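Local atomic coordinates of putative type VI secretion protein (Escherichia coli, PDB entry 3U66), a protein that is a TssL (DotU-family) component of the type VI secretion system, attached to the inner membrane and probably part of the complex through which effectors are exported. Residues D61-A66 with D121-T126; R37-L42 with D91-H96; S21-G26 with E73-R78; E106-I111 with E149-A154. All coordinates share one frame; numbering follows the deposited sequence.

Contact 1: D61-A66 with D121-T126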
loop_
_atom_site.group_PDB
_atom_site.type_symbol
_atom_site.label_atom_id
_atom_site.label_comp_id
_atom_site.label_asym_id
_atom_site.label_seq_id
_atom_site.Cartn_x
_atom_site.Cartn_y
_atom_site.Cartn_z
ATOM N N ASP A 61 0.133 -10.782 7.720
ATOM C CA ASP A 61 -0.534 -9.606 8.263
ATOM C C ASP A 61 0.025 -8.263 7.801
ATOM O O ASP A 61 -0.768 -7.374 7.533
ATOM C CB ASP A 61 -0.745 -9.708 9.780
ATOM C CG ASP A 61 -1.751 -10.778 10.210
ATOM O OD1 ASP A 61 -2.758 -10.994 9.475
ATOM O OD2 ASP A 61 -1.549 -11.385 11.285
ATOM N N ILE A 62 1.358 -8.118 7.668
ATOM C CA ILE A 62 1.965 -6.880 7.148
ATOM C C ILE A 62 1.659 -6.712 5.643
ATOM O O ILE A 62 1.248 -5.624 5.212
ATOM C CB ILE A 62 3.466 -6.632 7.562
ATOM C CG1 ILE A 62 4.168 -5.542 6.717
ATOM C CG2 ILE A 62 4.293 -7.882 7.502
ATOM C CD1 ILE A 62 3.675 -4.158 6.831
HETATM N N MSE A 63 1.799 -7.799 4.867
HETATM C CA MSE A 63 1.487 -7.798 3.429
HETATM C C MSE A 63 0.024 -7.425 3.154
HETATM O O MSE A 63 -0.240 -6.581 2.296
HETATM C CB MSE A 63 1.804 -9.159 2.810
HETATM C CG MSE A 63 3.268 -9.334 2.459
HETATM SE SE MSE A 63 3.684 -11.224 2.194
HETATM C CE MSE A 63 4.520 -11.139 0.697
ATOM N N LEU A 64 -0.913 -8.024 3.924
ATOM C CA LEU A 64 -2.344 -7.761 3.818
ATOM C C LEU A 64 -2.717 -6.365 4.308
ATOM O O LEU A 64 -3.659 -5.772 3.774
ATOM C CB LEU A 64 -3.146 -8.830 4.559
ATOM C CG LEU A 64 -3.231 -10.192 3.866
ATOM C CD1 LEU A 64 -3.489 -11.293 4.872
ATOM C CD2 LEU A 64 -4.295 -10.193 2.774
ATOM N N TYR A 65 -1.978 -5.841 5.315
ATOM C CA TYR A 65 -2.180 -4.507 5.873
ATOM C C TYR A 65 -1.864 -3.459 4.806
ATOM O O TYR A 65 -2.710 -2.609 4.521
ATOM C CB TYR A 65 -1.299 -4.289 7.119
ATOM C CG TYR A 65 -1.599 -3.001 7.855
ATOM C CD1 TYR A 65 -0.904 -1.832 7.570
ATOM C CD2 TYR A 65 -2.569 -2.959 8.855
ATOM C CE1 TYR A 65 -1.191 -0.640 8.227
ATOM C CE2 TYR A 65 -2.859 -1.775 9.527
ATOM C CZ TYR A 65 -2.174 -0.616 9.203
ATOM O OH TYR A 65 -2.458 0.560 9.846
ATOM N N ALA A 66 -0.659 -3.562 4.189
ATOM C CA ALA A 66 -0.185 -2.669 3.130
ATOM C C ALA A 66 -1.156 -2.673 1.971
ATOM O O ALA A 66 -1.476 -1.602 1.464
ATOM C CB ALA A 66 1.201 -3.086 2.661
ATOM N N ASP A 121 11.936 -10.220 5.790
ATOM C CA ASP A 121 11.434 -11.110 4.739
ATOM C C ASP A 121 11.367 -10.344 3.408
ATOM O O ASP A 121 10.701 -9.302 3.298
ATOM C CB ASP A 121 10.066 -11.705 5.127
ATOM C CG ASP A 121 9.583 -12.900 4.307
ATOM O OD1 ASP A 121 10.129 -13.135 3.201
ATOM O OD2 ASP A 121 8.633 -13.580 4.757
ATOM N N VAL A 122 12.124 -10.841 2.417
ATOM C CA VAL A 122 12.222 -10.269 1.074
ATOM C C VAL A 122 10.825 -10.081 0.430
ATOM O O VAL A 122 10.568 -9.036 -0.175
ATOM C CB VAL A 122 13.260 -11.030 0.194
ATOM C CG1 VAL A 122 12.886 -12.501 0.002
ATOM C CG2 VAL A 122 13.490 -10.338 -1.147
ATOM N N ALA A 123 9.910 -11.051 0.655
ATOM C CA ALA A 123 8.525 -11.017 0.174
ATOM C C ALA A 123 7.750 -9.812 0.738
ATOM O O ALA A 123 7.059 -9.133 -0.025
ATOM C CB ALA A 123 7.823 -12.325 0.508
ATOM N N VAL A 124 7.922 -9.515 2.050
ATOM C CA VAL A 124 7.304 -8.378 2.744
ATOM C C VAL A 124 7.816 -7.068 2.129
ATOM O O VAL A 124 6.997 -6.221 1.779
ATOM C CB VAL A 124 7.519 -8.457 4.287
ATOM C CG1 VAL A 124 7.069 -7.180 5.001
ATOM C CG2 VAL A 124 6.818 -9.677 4.875
ATOM N N LEU A 125 9.155 -6.929 1.958
ATOM C CA LEU A 125 9.813 -5.757 1.357
ATOM C C LEU A 125 9.351 -5.521 -0.068
ATOM O O LEU A 125 9.285 -4.365 -0.494
ATOM C CB LEU A 125 11.354 -5.887 1.350
ATOM C CG LEU A 125 12.134 -5.829 2.668
ATOM C CD1 LEU A 125 13.608 -5.779 2.390
ATOM C CD2 LEU A 125 11.748 -4.635 3.514
ATOM N N THR A 126 9.070 -6.616 -0.815
ATOM C CA THR A 126 8.593 -6.560 -2.198
ATOM C C THR A 126 7.208 -5.922 -2.217
ATOM O O THR A 126 6.988 -4.964 -2.961
ATOM C CB THR A 126 8.647 -7.955 -2.846
ATOM O OG1 THR A 126 9.998 -8.425 -2.826
ATOM C CG2 THR A 126 8.100 -7.970 -4.277
#
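In the helical bundle of this DotU-family domain, Ile62 and Met63 of helix 57-76 pack against Ala123 and Val124 in the first turn of helix 122-133. The two short segments run almost parallel, their axes 6° apart and 9.5 Å from each other, and all four touching residues are buried and apolar. Ile62 and Val124 cross at about a right angle: Val124 CG1 rests against Ile62 CG1 at 3.7 Å and Ile62 CG2 at 3.8 Å. With CG1 of Val124 anti to its own N (chi1 171°), that methyl is the branch nearest Ile62. Met63, present as selenomethionine, is long and unbranched and can run alongside Val124; its chain bends at chi3 and brings CE to 3.5 Å from Ala123 CB, where a small methyl leaves room for it. Asp121 suits the N-cap, since its OD1 accepts from Ala123 N at 3.3 Å, meeting the donor above the carboxylate plane. Neighbouring helices enclose the pair: Ala9 and Phe13 of helix 7-24 and Leu50 of helix 32-52 lie against Met63, while helix 103-115 touches Ile62 through Arg110 and Val124 through Gln114.

Contact 2: R37-L42 with D91-H96; sequences RRACQL and DPLQAH
Cys40 directs its thiol between two side chains of the facing segment, Leu93 and His96, which stand one helical turn apart on helix 93-98. The sulfur touches both: SG is 3.8 Å from Leu93 CD2 and 3.9 Å from His96 CD2. Relative to the imidazole it lies obliquely, 4.6 Å from the ring centroid and 45° off the ring normal, in a sulfur-aromatic contact. The histidine reaches it because CG stands anti to the backbone N (chi1 178°), which brings the CD2 side of the ring up to the sulfur; the histidine itself is solvent-exposed. Leu93, deeper in, works as a fork: while CD2 meets the sulfur, CD1 meets Ala39 CB at 4.0 Å. Each residue type fits. The alanine methyl and the slim thiol are small, so that the branched Leu93 can lie against both; the nearest CA atoms, those of Cys40 and Leu93, are 7.4 Å apart. Pro92 holds the N-cap position but has no polar side chain to cap with; the carboxylate of Asp72 from helix 57-76 accepts from Leu93 N and Gln94 N instead. The carbonyl oxygen of Pro92 accepts from both Ala95 N and His96 N, winding the first turn. The short helix is thus laid against a longer one through Leu93 and His96 on one side and Ala39 and Cys40 on the other. Helix 57-76 also flanks the pair, its Leu71 touching both Ala39 and Leu93, as does Trp88 of helix 87-90.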
loop_
_atom_site.group_PDB
_atom_site.type_symbol
_atom_site.label_atom_id
_atom_site.label_comp_id
_atom_site.label_asym_id
_atom_site.label_seq_id
_atom_site.Cartn_x
_atom_site.Cartn_y
_atom_site.Cartn_z
ATOM N N ARG A 37 -17.217 -5.576 -1.828
ATOM C CA ARG A 37 -17.445 -6.993 -1.651
ATOM C C ARG A 37 -16.362 -7.776 -2.340
ATOM O O ARG A 37 -15.818 -8.686 -1.740
ATOM C CB ARG A 37 -18.798 -7.366 -2.247
ATOM C CG ARG A 37 -19.987 -6.932 -1.423
ATOM C CD ARG A 37 -21.215 -7.589 -1.984
ATOM N NE ARG A 37 -21.719 -8.667 -1.135
ATOM C CZ ARG A 37 -21.223 -9.906 -1.109
ATOM N NH1 ARG A 37 -20.166 -10.223 -1.841
ATOM N NH2 ARG A 37 -21.783 -10.827 -0.340
ATOM N N ARG A 38 -16.042 -7.436 -3.600
ATOM C CA ARG A 38 -14.976 -8.044 -4.399
ATOM C C ARG A 38 -13.645 -7.807 -3.703
ATOM O O ARG A 38 -12.876 -8.754 -3.555
ATOM C CB ARG A 38 -14.965 -7.457 -5.815
ATOM C CG ARG A 38 -14.588 -8.466 -6.897
ATOM C CD ARG A 38 -13.206 -8.230 -7.482
ATOM N NE ARG A 38 -13.175 -7.045 -8.342
ATOM C CZ ARG A 38 -12.264 -6.816 -9.283
ATOM N NH1 ARG A 38 -11.296 -7.700 -9.511
ATOM N NH2 ARG A 38 -12.312 -5.706 -10.005
ATOM N N ALA A 39 -13.419 -6.572 -3.194
ATOM C CA ALA A 39 -12.230 -6.181 -2.431
ATOM C C ALA A 39 -12.048 -7.112 -1.235
ATOM O O ALA A 39 -10.974 -7.683 -1.085
ATOM C CB ALA A 39 -12.362 -4.743 -1.954
ATOM N N CYS A 40 -13.114 -7.295 -0.422
ATOM C CA CYS A 40 -13.163 -8.166 0.753
ATOM C C CYS A 40 -12.756 -9.605 0.416
ATOM O O CYS A 40 -11.892 -10.169 1.096
ATOM C CB CYS A 40 -14.551 -8.121 1.381
ATOM S SG CYS A 40 -14.825 -6.717 2.491
ATOM N N GLN A 41 -13.363 -10.181 -0.651
ATOM C CA GLN A 41 -13.108 -11.546 -1.124
ATOM C C GLN A 41 -11.661 -11.733 -1.566
ATOM O O GLN A 41 -11.073 -12.786 -1.319
ATOM C CB GLN A 41 -14.079 -11.956 -2.255
ATOM C CG GLN A 41 -15.571 -11.952 -1.889
ATOM C CD GLN A 41 -15.897 -12.528 -0.526
ATOM O OE1 GLN A 41 -15.674 -13.714 -0.241
ATOM N NE2 GLN A 41 -16.441 -11.692 0.348
ATOM N N LEU A 42 -11.087 -10.694 -2.188
ATOM C CA LEU A 42 -9.704 -10.667 -2.643
ATOM C C LEU A 42 -8.711 -10.707 -1.457
ATOM O O LEU A 42 -7.732 -11.464 -1.490
ATOM C CB LEU A 42 -9.489 -9.427 -3.510
ATOM C CG LEU A 42 -8.923 -9.726 -4.893
ATOM C CD1 LEU A 42 -9.406 -8.697 -5.876
ATOM C CD2 LEU A 42 -7.322 -9.735 -4.892
ATOM N N ASP A 91 -16.921 2.524 6.709
ATOM C CA ASP A 91 -16.061 1.452 7.235
ATOM C C ASP A 91 -15.088 0.917 6.168
ATOM O O ASP A 91 -15.494 0.093 5.344
ATOM C CB ASP A 91 -16.898 0.301 7.836
ATOM C CG ASP A 91 -17.796 0.697 8.991
ATOM O OD1 ASP A 91 -17.319 1.423 9.899
ATOM O OD2 ASP A 91 -18.961 0.239 9.019
ATOM N N PRO A 92 -13.812 1.388 6.142
ATOM C CA PRO A 92 -12.862 0.882 5.130
ATOM C C PRO A 92 -12.283 -0.489 5.492
ATOM O O PRO A 92 -12.599 -1.022 6.560
ATOM C CB PRO A 92 -11.795 1.974 5.070
ATOM C CG PRO A 92 -11.825 2.611 6.410
ATOM C CD PRO A 92 -13.170 2.371 7.039
ATOM N N LEU A 93 -11.455 -1.070 4.596
ATOM C CA LEU A 93 -10.849 -2.396 4.768
ATOM C C LEU A 93 -9.894 -2.470 5.943
ATOM O O LEU A 93 -9.777 -3.523 6.562
ATOM C CB LEU A 93 -10.155 -2.871 3.487
ATOM C CG LEU A 93 -11.038 -3.085 2.247
ATOM C CD1 LEU A 93 -10.181 -3.201 1.005
ATOM C CD2 LEU A 93 -11.926 -4.327 2.389
ATOM N N GLN A 94 -9.216 -1.357 6.251
ATOM C CA GLN A 94 -8.281 -1.246 7.375
ATOM C C GLN A 94 -9.028 -1.325 8.714
ATOM O O GLN A 94 -8.454 -1.749 9.715
ATOM C CB GLN A 94 -7.450 0.049 7.275
ATOM C CG GLN A 94 -8.278 1.331 7.169
ATOM C CD GLN A 94 -7.463 2.501 6.703
ATOM O OE1 GLN A 94 -6.985 3.309 7.501
ATOM N NE2 GLN A 94 -7.292 2.622 5.399
ATOM N N ALA A 95 -10.303 -0.897 8.721
ATOM C CA ALA A 95 -11.164 -0.917 9.902
ATOM C C ALA A 95 -11.857 -2.260 10.005
ATOM O O ALA A 95 -11.978 -2.791 11.109
ATOM C CB ALA A 95 -12.184 0.210 9.830
ATOM N N HIS A 96 -12.277 -2.824 8.852
ATOM C CA HIS A 96 -12.973 -4.103 8.751
ATOM C C HIS A 96 -12.077 -5.287 9.100
ATOM O O HIS A 96 -12.476 -6.144 9.886
ATOM C CB HIS A 96 -13.614 -4.267 7.360
ATOM C CG HIS A 96 -14.311 -5.582 7.157
ATOM N ND1 HIS A 96 -15.473 -5.908 7.844
ATOM C CD2 HIS A 96 -13.981 -6.616 6.347
ATOM C CE1 HIS A 96 -15.791 -7.129 7.445
ATOM N NE2 HIS A 96 -14.926 -7.594 6.542
#

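Contact 3: S21-G26 with E73-R78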
loop_
_atom_site.group_PDB
_atom_site.type_symbol
_atom_site.label_atom_id
_atom_site.label_comp_id
_atom_site.label_asym_id
_atom_site.label_seq_id
_atom_site.Cartn_x
_atom_site.Cartn_y
_atom_site.Cartn_z
ATOM N N SER A 21 -4.537 -0.503 -9.591
ATOM C CA SER A 21 -3.933 0.202 -10.725
ATOM C C SER A 21 -5.019 0.724 -11.681
ATOM O O SER A 21 -4.909 1.851 -12.165
ATOM C CB SER A 21 -2.956 -0.701 -11.469
ATOM O OG SER A 21 -2.052 0.068 -12.246
ATOM N N GLN A 22 -6.085 -0.073 -11.907
ATOM C CA GLN A 22 -7.214 0.326 -12.750
ATOM C C GLN A 22 -8.051 1.421 -12.091
ATOM O O GLN A 22 -8.448 2.362 -12.777
ATOM C CB GLN A 22 -8.084 -0.879 -13.154
ATOM C CG GLN A 22 -7.470 -1.766 -14.239
ATOM C CD GLN A 22 -7.175 -1.025 -15.518
ATOM O OE1 GLN A 22 -6.036 -0.613 -15.776
ATOM N NE2 GLN A 22 -8.195 -0.840 -16.340
ATOM N N LEU A 23 -8.277 1.319 -10.762
ATOM C CA LEU A 23 -9.017 2.317 -9.981
ATOM C C LEU A 23 -8.268 3.657 -9.955
ATOM O O LEU A 23 -8.901 4.715 -9.993
ATOM C CB LEU A 23 -9.281 1.826 -8.540
ATOM C CG LEU A 23 -10.307 0.703 -8.348
ATOM C CD1 LEU A 23 -10.269 0.175 -6.941
ATOM C CD2 LEU A 23 -11.706 1.186 -8.601
ATOM N N ARG A 24 -6.918 3.600 -9.891
ATOM C CA ARG A 24 -6.026 4.758 -9.880
ATOM C C ARG A 24 -6.047 5.510 -11.217
ATOM O O ARG A 24 -5.846 6.726 -11.224
ATOM C CB ARG A 24 -4.601 4.331 -9.525
ATOM N N SER A 25 -6.312 4.788 -12.337
ATOM C CA SER A 25 -6.399 5.320 -13.703
ATOM C C SER A 25 -7.793 5.903 -14.056
ATOM O O SER A 25 -8.083 6.150 -15.230
ATOM C CB SER A 25 -5.973 4.259 -14.718
ATOM O OG SER A 25 -6.955 3.250 -14.889
ATOM N N GLY A 26 -8.626 6.114 -13.039
ATOM C CA GLY A 26 -9.959 6.693 -13.167
ATOM C C GLY A 26 -10.955 5.890 -13.978
ATOM O O GLY A 26 -11.813 6.474 -14.646
ATOM N N GLU A 73 -6.957 3.753 0.169
ATOM C CA GLU A 73 -6.483 5.062 -0.285
ATOM C C GLU A 73 -6.839 5.367 -1.745
ATOM O O GLU A 73 -7.250 6.490 -2.025
ATOM C CB GLU A 73 -4.976 5.225 -0.044
ATOM C CG GLU A 73 -4.523 6.674 -0.066
ATOM C CD GLU A 73 -3.043 6.850 -0.315
ATOM O OE1 GLU A 73 -2.604 6.727 -1.483
ATOM O OE2 GLU A 73 -2.319 7.099 0.671
ATOM N N SER A 74 -6.697 4.381 -2.660
ATOM C CA SER A 74 -7.015 4.561 -4.087
ATOM C C SER A 74 -8.518 4.735 -4.364
ATOM O O SER A 74 -8.887 5.312 -5.391
ATOM C CB SER A 74 -6.407 3.455 -4.945
ATOM O OG SER A 74 -6.376 2.204 -4.277
ATOM N N VAL A 75 -9.376 4.270 -3.430
ATOM C CA VAL A 75 -10.835 4.385 -3.513
ATOM C C VAL A 75 -11.303 5.728 -2.928
ATOM O O VAL A 75 -12.173 6.379 -3.509
ATOM C CB VAL A 75 -11.542 3.160 -2.856
ATOM C CG1 VAL A 75 -13.031 3.400 -2.652
ATOM C CG2 VAL A 75 -11.327 1.902 -3.685
ATOM N N LEU A 76 -10.736 6.131 -1.780
ATOM C CA LEU A 76 -11.120 7.368 -1.097
ATOM C C LEU A 76 -10.652 8.649 -1.795
ATOM O O LEU A 76 -11.363 9.656 -1.739
ATOM C CB LEU A 76 -10.758 7.343 0.400
ATOM C CG LEU A 76 -11.365 6.190 1.226
ATOM C CD1 LEU A 76 -10.589 5.963 2.501
ATOM C CD2 LEU A 76 -12.853 6.405 1.514
ATOM N N ASN A 77 -9.494 8.603 -2.491
ATOM C CA ASN A 77 -8.962 9.752 -3.243
ATOM C C ASN A 77 -9.499 9.800 -4.696
ATOM O O ASN A 77 -8.954 10.508 -5.554
ATOM C CB ASN A 77 -7.416 9.815 -3.180
ATOM C CG ASN A 77 -6.650 8.794 -4.007
ATOM O OD1 ASN A 77 -7.206 7.940 -4.713
ATOM N ND2 ASN A 77 -5.328 8.846 -3.907
ATOM N N ARG A 78 -10.559 9.015 -4.963
ATOM C CA ARG A 78 -11.236 8.902 -6.258
ATOM C C ARG A 78 -12.456 9.831 -6.354
ATOM O O ARG A 78 -13.212 9.984 -5.383
ATOM C CB ARG A 78 -11.725 7.468 -6.460
ATOM C CG ARG A 78 -11.065 6.700 -7.590
ATOM C CD ARG A 78 -11.717 5.349 -7.764
ATOM N NE ARG A 78 -13.022 5.519 -8.387
ATOM C CZ ARG A 78 -13.255 5.355 -9.683
ATOM N NH1 ARG A 78 -12.272 4.977 -10.492
ATOM N NH2 ARG A 78 -14.464 5.546 -10.173
#
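Gly26 and Arg78 bring their CA atoms to 7.4 Å of each other where helix 7-24 and helix 57-76 have both just given way to loop, so two C-terminal helix ends lie side by side. The side chains in the last turns meet through apolar groups. Leu23 CD1 meets Val75 CG2 at 3.8 Å, the two side chains crossing obliquely; a leucine is long enough to span the gap, and the compact valine offers it one methyl. The polar part joins Leu23 O, still in the last turn of helix 7-24, to Arg78 beyond the end of helix 57-76. Arg78 reaches across with its chain bent at chi3 (74°), and its CD passes Leu23 O at 3.6 Å before the guanidinium presents an edge to the same oxygen. There NH1 donates a weak hydrogen bond to Leu23 O at 3.4 Å, nearly straight at 160°, with the oxygen in the guanidinium plane. The stronger polar partner of NH1 is Gln27 O, just beyond the segment. This is a helix-end arrangement of the bundle: Arg78 bonds one carbonyl of the last turn of helix 7-24 and one of the loop that follows, a placement that should also suit the negative end of the helix dipole. Gly26 lets the chain turn here, since its phi of 64° is easily reached without a side chain, and its carbonyl carbon lies 3.8 Å from Arg78 NH1. Ser25 OG donates back to Gln22 O at 2.7 Å. Val29 touches both Leu23 and Arg78, whereas Trp85 and Trp88 rest on Val75.

Contact 4: E106-I111 with E149-A154; sequences ELWERI and EDVIRA
Val151 CG1 is the bump of this contact, and the hollow that receives it lies between the indole of Trp108 and the branched side chain of Ile111. The methyl stands 3.8 Å from Trp108 CZ3 and 3.9 Å from Ile111 CG2, meeting the tryptophan at its edge, near the ring plane. Next to it Ile152 CG1 touches the same edge further along, 4.0 Å from Trp108 CH2. The benzo rim therefore acts as a ridge laid against two consecutive beta-branched residues. Ile111 CD1 lies over one face of the indole, 4.1 Å from its plane and nearer its margin than its middle. The helices are well apart, with segment axes 11.5 Å from each other at closest and crossing at 47°, a span that a large tryptophan can bridge. Its CG lies anti to the carbonyl carbon (chi1 -83°), and the ring end comes closer to helix 148-157 than its CB would suggest. Here helix 148-157, the last in the chain, packs on helix 103-115 of the all-helical fold through apolar surfaces. Trp108 NE1, the one polar atom of the indole, donates to Thr137 O, which restrains the rotation of the ring. Tyr140 meets the indole edge-to-face and also touches Val151, while Leu132 of helix 122-133 fills in beside both Trp108 and Ile152.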
loop_
_atom_site.group_PDB
_atom_site.type_symbol
_atom_site.label_atom_id
_atom_site.label_comp_id
_atom_site.label_asym_id
_atom_site.label_seq_id
_atom_site.Cartn_x
_atom_site.Cartn_y
_atom_site.Cartn_z
ATOM N N GLU A 106 0.265 4.813 10.187
ATOM C CA GLU A 106 0.985 3.674 10.752
ATOM C C GLU A 106 1.631 2.679 9.790
ATOM O O GLU A 106 2.487 1.910 10.235
ATOM C CB GLU A 106 0.297 3.032 11.976
ATOM C CG GLU A 106 -1.100 2.494 11.750
ATOM N N LEU A 107 1.301 2.726 8.473
ATOM C CA LEU A 107 1.976 1.863 7.491
ATOM C C LEU A 107 3.413 2.367 7.256
ATOM O O LEU A 107 4.322 1.560 7.092
ATOM C CB LEU A 107 1.190 1.727 6.173
ATOM C CG LEU A 107 1.823 0.899 5.036
ATOM C CD1 LEU A 107 2.033 -0.573 5.439
ATOM C CD2 LEU A 107 0.992 0.994 3.784
ATOM N N TRP A 108 3.611 3.698 7.285
ATOM C CA TRP A 108 4.923 4.337 7.184
ATOM C C TRP A 108 5.763 3.976 8.403
ATOM O O TRP A 108 6.949 3.707 8.266
ATOM C CB TRP A 108 4.788 5.865 7.050
ATOM C CG TRP A 108 4.535 6.298 5.643
ATOM C CD1 TRP A 108 3.380 6.821 5.142
ATOM C CD2 TRP A 108 5.411 6.127 4.520
ATOM N NE1 TRP A 108 3.498 7.028 3.788
ATOM C CE2 TRP A 108 4.735 6.602 3.379
ATOM C CE3 TRP A 108 6.710 5.613 4.371
ATOM C CZ2 TRP A 108 5.301 6.570 2.102
ATOM C CZ3 TRP A 108 7.285 5.619 3.111
ATOM C CH2 TRP A 108 6.590 6.104 1.997
ATOM N N GLU A 109 5.126 3.944 9.586
ATOM C CA GLU A 109 5.712 3.579 10.878
ATOM C C GLU A 109 6.148 2.099 10.792
ATOM O O GLU A 109 7.238 1.749 11.255
ATOM C CB GLU A 109 4.644 3.768 11.974
ATOM C CG GLU A 109 5.167 3.936 13.388
ATOM C CD GLU A 109 4.106 4.145 14.457
ATOM O OE1 GLU A 109 2.896 4.083 14.134
ATOM O OE2 GLU A 109 4.491 4.368 15.629
ATOM N N ARG A 110 5.321 1.271 10.125
ATOM C CA ARG A 110 5.518 -0.152 9.903
ATOM C C ARG A 110 6.637 -0.437 8.903
ATOM O O ARG A 110 7.334 -1.430 9.061
ATOM C CB ARG A 110 4.193 -0.789 9.457
ATOM C CG ARG A 110 4.213 -2.294 9.299
ATOM C CD ARG A 110 3.782 -3.074 10.528
ATOM N NE ARG A 110 2.412 -2.743 10.940
ATOM C CZ ARG A 110 1.338 -3.516 10.781
ATOM N NH1 ARG A 110 1.456 -4.707 10.218
ATOM N NH2 ARG A 110 0.155 -3.108 11.194
ATOM N N ILE A 111 6.813 0.409 7.877
ATOM C CA ILE A 111 7.896 0.275 6.886
ATOM C C ILE A 111 9.262 0.519 7.551
ATOM O O ILE A 111 10.209 -0.237 7.317
ATOM C CB ILE A 111 7.666 1.159 5.611
ATOM C CG1 ILE A 111 6.477 0.628 4.765
ATOM C CG2 ILE A 111 8.945 1.257 4.729
ATOM C CD1 ILE A 111 5.830 1.637 3.815
ATOM N N GLU A 149 11.368 10.651 1.285
ATOM C CA GLU A 149 12.431 10.536 0.280
ATOM C C GLU A 149 13.546 9.585 0.737
ATOM O O GLU A 149 13.992 8.734 -0.036
ATOM C CB GLU A 149 13.002 11.928 -0.026
ATOM N N ASP A 150 13.930 9.688 2.023
ATOM C CA ASP A 150 14.971 8.881 2.653
ATOM C C ASP A 150 14.511 7.447 2.960
ATOM O O ASP A 150 15.275 6.506 2.742
ATOM C CB ASP A 150 15.511 9.600 3.902
ATOM C CG ASP A 150 16.015 11.021 3.651
ATOM O OD1 ASP A 150 16.355 11.341 2.483
ATOM O OD2 ASP A 150 16.083 11.805 4.624
ATOM N N VAL A 151 13.262 7.281 3.446
ATOM C CA VAL A 151 12.642 5.984 3.754
ATOM C C VAL A 151 12.438 5.183 2.453
ATOM O O VAL A 151 12.734 3.985 2.423
ATOM C CB VAL A 151 11.323 6.155 4.551
ATOM C CG1 VAL A 151 10.597 4.826 4.735
ATOM C CG2 VAL A 151 11.583 6.813 5.899
ATOM N N ILE A 152 11.971 5.855 1.378
ATOM C CA ILE A 152 11.788 5.247 0.051
ATOM C C ILE A 152 13.138 4.717 -0.477
ATOM O O ILE A 152 13.225 3.534 -0.809
ATOM C CB ILE A 152 11.084 6.217 -0.940
ATOM C CG1 ILE A 152 9.613 6.452 -0.528
ATOM C CG2 ILE A 152 11.181 5.725 -2.394
ATOM C CD1 ILE A 152 8.879 7.625 -1.228
ATOM N N ARG A 153 14.193 5.574 -0.479
ATOM C CA ARG A 153 15.553 5.227 -0.927
ATOM C C ARG A 153 16.134 4.026 -0.175
ATOM O O ARG A 153 16.690 3.127 -0.807
ATOM C CB ARG A 153 16.498 6.426 -0.791
ATOM C CG ARG A 153 16.436 7.392 -1.957
ATOM C CD ARG A 153 17.206 8.663 -1.647
ATOM N NE ARG A 153 16.330 9.829 -1.559
ATOM C CZ ARG A 153 16.087 10.656 -2.570
ATOM N NH1 ARG A 153 16.668 10.465 -3.746
ATOM N NH2 ARG A 153 15.274 11.691 -2.408
ATOM N N ALA A 154 15.967 4.004 1.159
ATOM C CA ALA A 154 16.450 2.946 2.044
ATOM C C ALA A 154 15.761 1.614 1.790
ATOM O O ALA A 154 16.431 0.582 1.787
ATOM C CB ALA A 154 16.270 3.361 3.494
#

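How the contacts relate
Helix 57-76 ties much of the set together: it supplies residues 61-66 to contact 1 and residues 73-78 to contact 3, whose centres are 21 Å apart on opposite sides of the chain's centre, and it also flanks contact 2. Contacts 1 and 4 touch directly, their centres 13 Å apart, with Ala66 CA against Leu107 CD1 at 3.8 Å and Tyr65 in a cation-pi pair with Arg110. Contacts 2 and 3 are neighbours without touching, about 5 Å apart at their nearest atoms. Contact 4 is farthest from contact 2, 24 Å between centres, and follows both contacts 2 and 3 along the chain. Contacts 1, 2 and 3 interleave with one another, and contact 1 also interleaves with contact 4.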